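Local coordinates for protein probable oxidoreductase (Pseudomonas aeruginosa, PDB 4B7C) that is a probable NADP-dependent oxidoreductase of the medium-chain dehydrogenase/reductase family, whose substrate is not established, at residues L42-Y47 with Q103-G108. Numbering follows the deposited sequence.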
loop_
_atom_site.group_PDB
_atom_site.type_symbol
_atom_site.label_atom_id
_atom_site.label_comp_id
_atom_site.label_asym_id
_atom_site.label_seq_id
_atom_site.Cartn_x
_atom_site.Cartn_y
_atom_site.Cartn_z
ATOM N N LEU B 42 -21.308 8.276 35.211
ATOM C CA LEU B 42 -20.898 7.112 36.009
ATOM C C LEU B 42 -21.574 5.893 35.423
ATOM O O LEU B 42 -22.815 5.825 35.352
ATOM C CB LEU B 42 -21.266 7.274 37.492
ATOM C CG LEU B 42 -21.256 5.997 38.373
ATOM C CD1 LEU B 42 -19.878 5.359 38.412
ATOM C CD2 LEU B 42 -21.761 6.220 39.796
ATOM N N VAL B 43 -20.762 4.926 35.014
ATOM C CA VAL B 43 -21.249 3.716 34.356
ATOM C C VAL B 43 -20.852 2.467 35.141
ATOM O O VAL B 43 -19.699 2.325 35.570
ATOM C CB VAL B 43 -20.698 3.561 32.928
ATOM C CG1 VAL B 43 -21.080 2.207 32.354
ATOM C CG2 VAL B 43 -21.190 4.680 32.013
ATOM N N LYS B 44 -21.822 1.571 35.351
ATOM C CA LYS B 44 -21.532 0.242 35.884
ATOM C C LYS B 44 -21.131 -0.645 34.720
ATOM O O LYS B 44 -21.941 -0.922 33.842
ATOM C CB LYS B 44 -22.736 -0.366 36.612
ATOM C CG LYS B 44 -22.515 -1.811 37.066
ATOM C CD LYS B 44 -21.462 -1.925 38.166
ATOM C CE LYS B 44 -20.903 -3.345 38.337
ATOM N NZ LYS B 44 -19.692 -3.633 37.496
ATOM N N ASN B 45 -19.868 -1.057 34.697
ATOM C CA ASN B 45 -19.371 -1.878 33.600
ATOM C C ASN B 45 -19.946 -3.292 33.690
ATOM O O ASN B 45 -19.911 -3.914 34.747
ATOM C CB ASN B 45 -17.839 -1.914 33.587
ATOM C CG ASN B 45 -17.215 -0.546 33.345
ATOM O OD1 ASN B 45 -17.904 0.426 32.999
ATOM N ND2 ASN B 45 -15.888 -0.467 33.501
ATOM N N GLU B 46 -20.465 -3.791 32.575
ATOM C CA GLU B 46 -21.111 -5.106 32.554
ATOM C C GLU B 46 -20.332 -6.144 31.755
ATOM O O GLU B 46 -20.144 -7.276 32.210
ATOM C CB GLU B 46 -22.537 -4.996 32.005
ATOM C CG GLU B 46 -23.505 -4.268 32.949
ATOM C CD GLU B 46 -24.915 -4.845 33.054
ATOM O OE1 GLU B 46 -25.289 -5.752 32.245
ATOM O OE2 GLU B 46 -25.638 -4.372 33.993
ATOM N N TYR B 47 -19.909 -5.751 30.560
ATOM C CA TYR B 47 -19.111 -6.598 29.695
ATOM C C TYR B 47 -17.960 -5.796 29.088
ATOM O O TYR B 47 -18.141 -4.662 28.654
ATOM C CB TYR B 47 -19.944 -7.176 28.573
ATOM C CG TYR B 47 -21.038 -8.099 29.036
ATOM C CD1 TYR B 47 -20.799 -9.461 29.195
ATOM C CD2 TYR B 47 -22.306 -7.610 29.307
ATOM C CE1 TYR B 47 -21.797 -10.320 29.612
ATOM C CE2 TYR B 47 -23.317 -8.455 29.717
ATOM C CZ TYR B 47 -23.061 -9.806 29.874
ATOM O OH TYR B 47 -24.045 -10.653 30.280
ATOM N N GLN B 103 -12.192 -2.365 34.656
ATOM C CA GLN B 103 -12.605 -1.973 35.995
ATOM C C GLN B 103 -14.109 -2.211 36.205
ATOM O O GLN B 103 -14.837 -2.502 35.256
ATOM C CB GLN B 103 -12.280 -0.501 36.251
ATOM C CG GLN B 103 -12.894 0.445 35.241
ATOM C CD GLN B 103 -12.447 1.873 35.405
ATOM O OE1 GLN B 103 -11.962 2.285 36.470
ATOM N NE2 GLN B 103 -12.620 2.655 34.337
ATOM N N ASP B 104 -14.544 -2.109 37.456
ATOM C CA ASP B 104 -15.964 -2.308 37.818
ATOM C C ASP B 104 -16.833 -1.149 37.333
ATOM O O ASP B 104 -17.953 -1.353 36.863
ATOM C CB ASP B 104 -16.149 -2.424 39.335
ATOM C CG ASP B 104 -15.693 -3.763 39.894
ATOM O OD1 ASP B 104 -16.015 -4.820 39.308
ATOM O OD2 ASP B 104 -14.986 -3.741 40.932
ATOM N N TYR B 105 -16.298 0.060 37.487
ATOM C CA TYR B 105 -17.040 1.284 37.196
ATOM C C TYR B 105 -16.212 2.246 36.372
ATOM O O TYR B 105 -15.010 2.391 36.608
ATOM C CB TYR B 105 -17.418 2.017 38.483
ATOM C CG TYR B 105 -18.348 1.272 39.398
ATOM C CD1 TYR B 105 -19.730 1.400 39.269
ATOM C CD2 TYR B 105 -17.854 0.451 40.404
ATOM C CE1 TYR B 105 -20.592 0.728 40.114
ATOM C CE2 TYR B 105 -18.707 -0.234 41.248
ATOM C CZ TYR B 105 -20.079 -0.080 41.107
ATOM O OH TYR B 105 -20.932 -0.757 41.934
ATOM N N PHE B 106 -16.866 2.900 35.414
ATOM C CA PHE B 106 -16.262 3.995 34.657
ATOM C C PHE B 106 -16.844 5.316 35.116
ATOM O O PHE B 106 -18.069 5.466 35.188
ATOM C CB PHE B 106 -16.487 3.850 33.152
ATOM C CG PHE B 106 -16.152 5.098 32.371
ATOM C CD1 PHE B 106 -14.855 5.336 31.935
ATOM C CD2 PHE B 106 -17.138 6.054 32.093
ATOM C CE1 PHE B 106 -14.541 6.480 31.223
ATOM C CE2 PHE B 106 -16.827 7.202 31.386
ATOM C CZ PHE B 106 -15.525 7.421 30.952
ATOM N N ILE B 107 -15.966 6.257 35.433
ATOM C CA ILE B 107 -16.346 7.640 35.690
ATOM C C ILE B 107 -15.520 8.552 34.805
ATOM O O ILE B 107 -14.298 8.509 34.828
ATOM C CB ILE B 107 -16.129 8.082 37.142
ATOM C CG1 ILE B 107 -17.071 7.335 38.085
ATOM C CG2 ILE B 107 -16.410 9.558 37.311
ATOM C CD1 ILE B 107 -16.956 7.820 39.530
ATOM N N GLY B 108 -16.201 9.367 34.010
ATOM C CA GLY B 108 -15.516 10.313 33.142
ATOM C C GLY B 108 -16.381 10.912 32.051
ATOM O O GLY B 108 -17.590 10.645 31.963
#
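Asp104 O is gripped by two donors of strand 41-49. Asn45 N and Lys44 NZ reach it from opposite faces of its carbonyl plane, each at 2.9 Å. Lys44 gets there because its chain bends at chi2 (67°) and again at chi4 (90°). The bends carry the ammonium forward along the strand and across to segment 103-108, and NZ also binds Asn45 O at 2.8 Å, on a lone pair. On the way, Lys44 CD lies against the Tyr105 ring, 3.4 Å from CE1. Asp104 OD1 lies near this ammonium, beyond salt-bridge distance, while Asp104 OD2 forms a salt bridge with Arg9. Asn45 ND2 donates to Gln103 O at 2.9 Å from well above that carbonyl plane, and also to Leu100 O. Asn45 OD1 is buried without a partner. Val43 and Phe106 form the hydrogen-bonded pair of an antiparallel ladder, with Val43 N to Phe106 O at 2.8 Å and nearly straight (169°). Phe106 N returns to Val43 O at 2.9 Å. Leu42 CD1 presses tightly on Ile107 CG1, on the same face as Lys44 and Tyr105. The pairing belongs to the GroES-like N-terminal domain. Strand 41-49 also pairs antiparallel with strands 77-85 and 331-335.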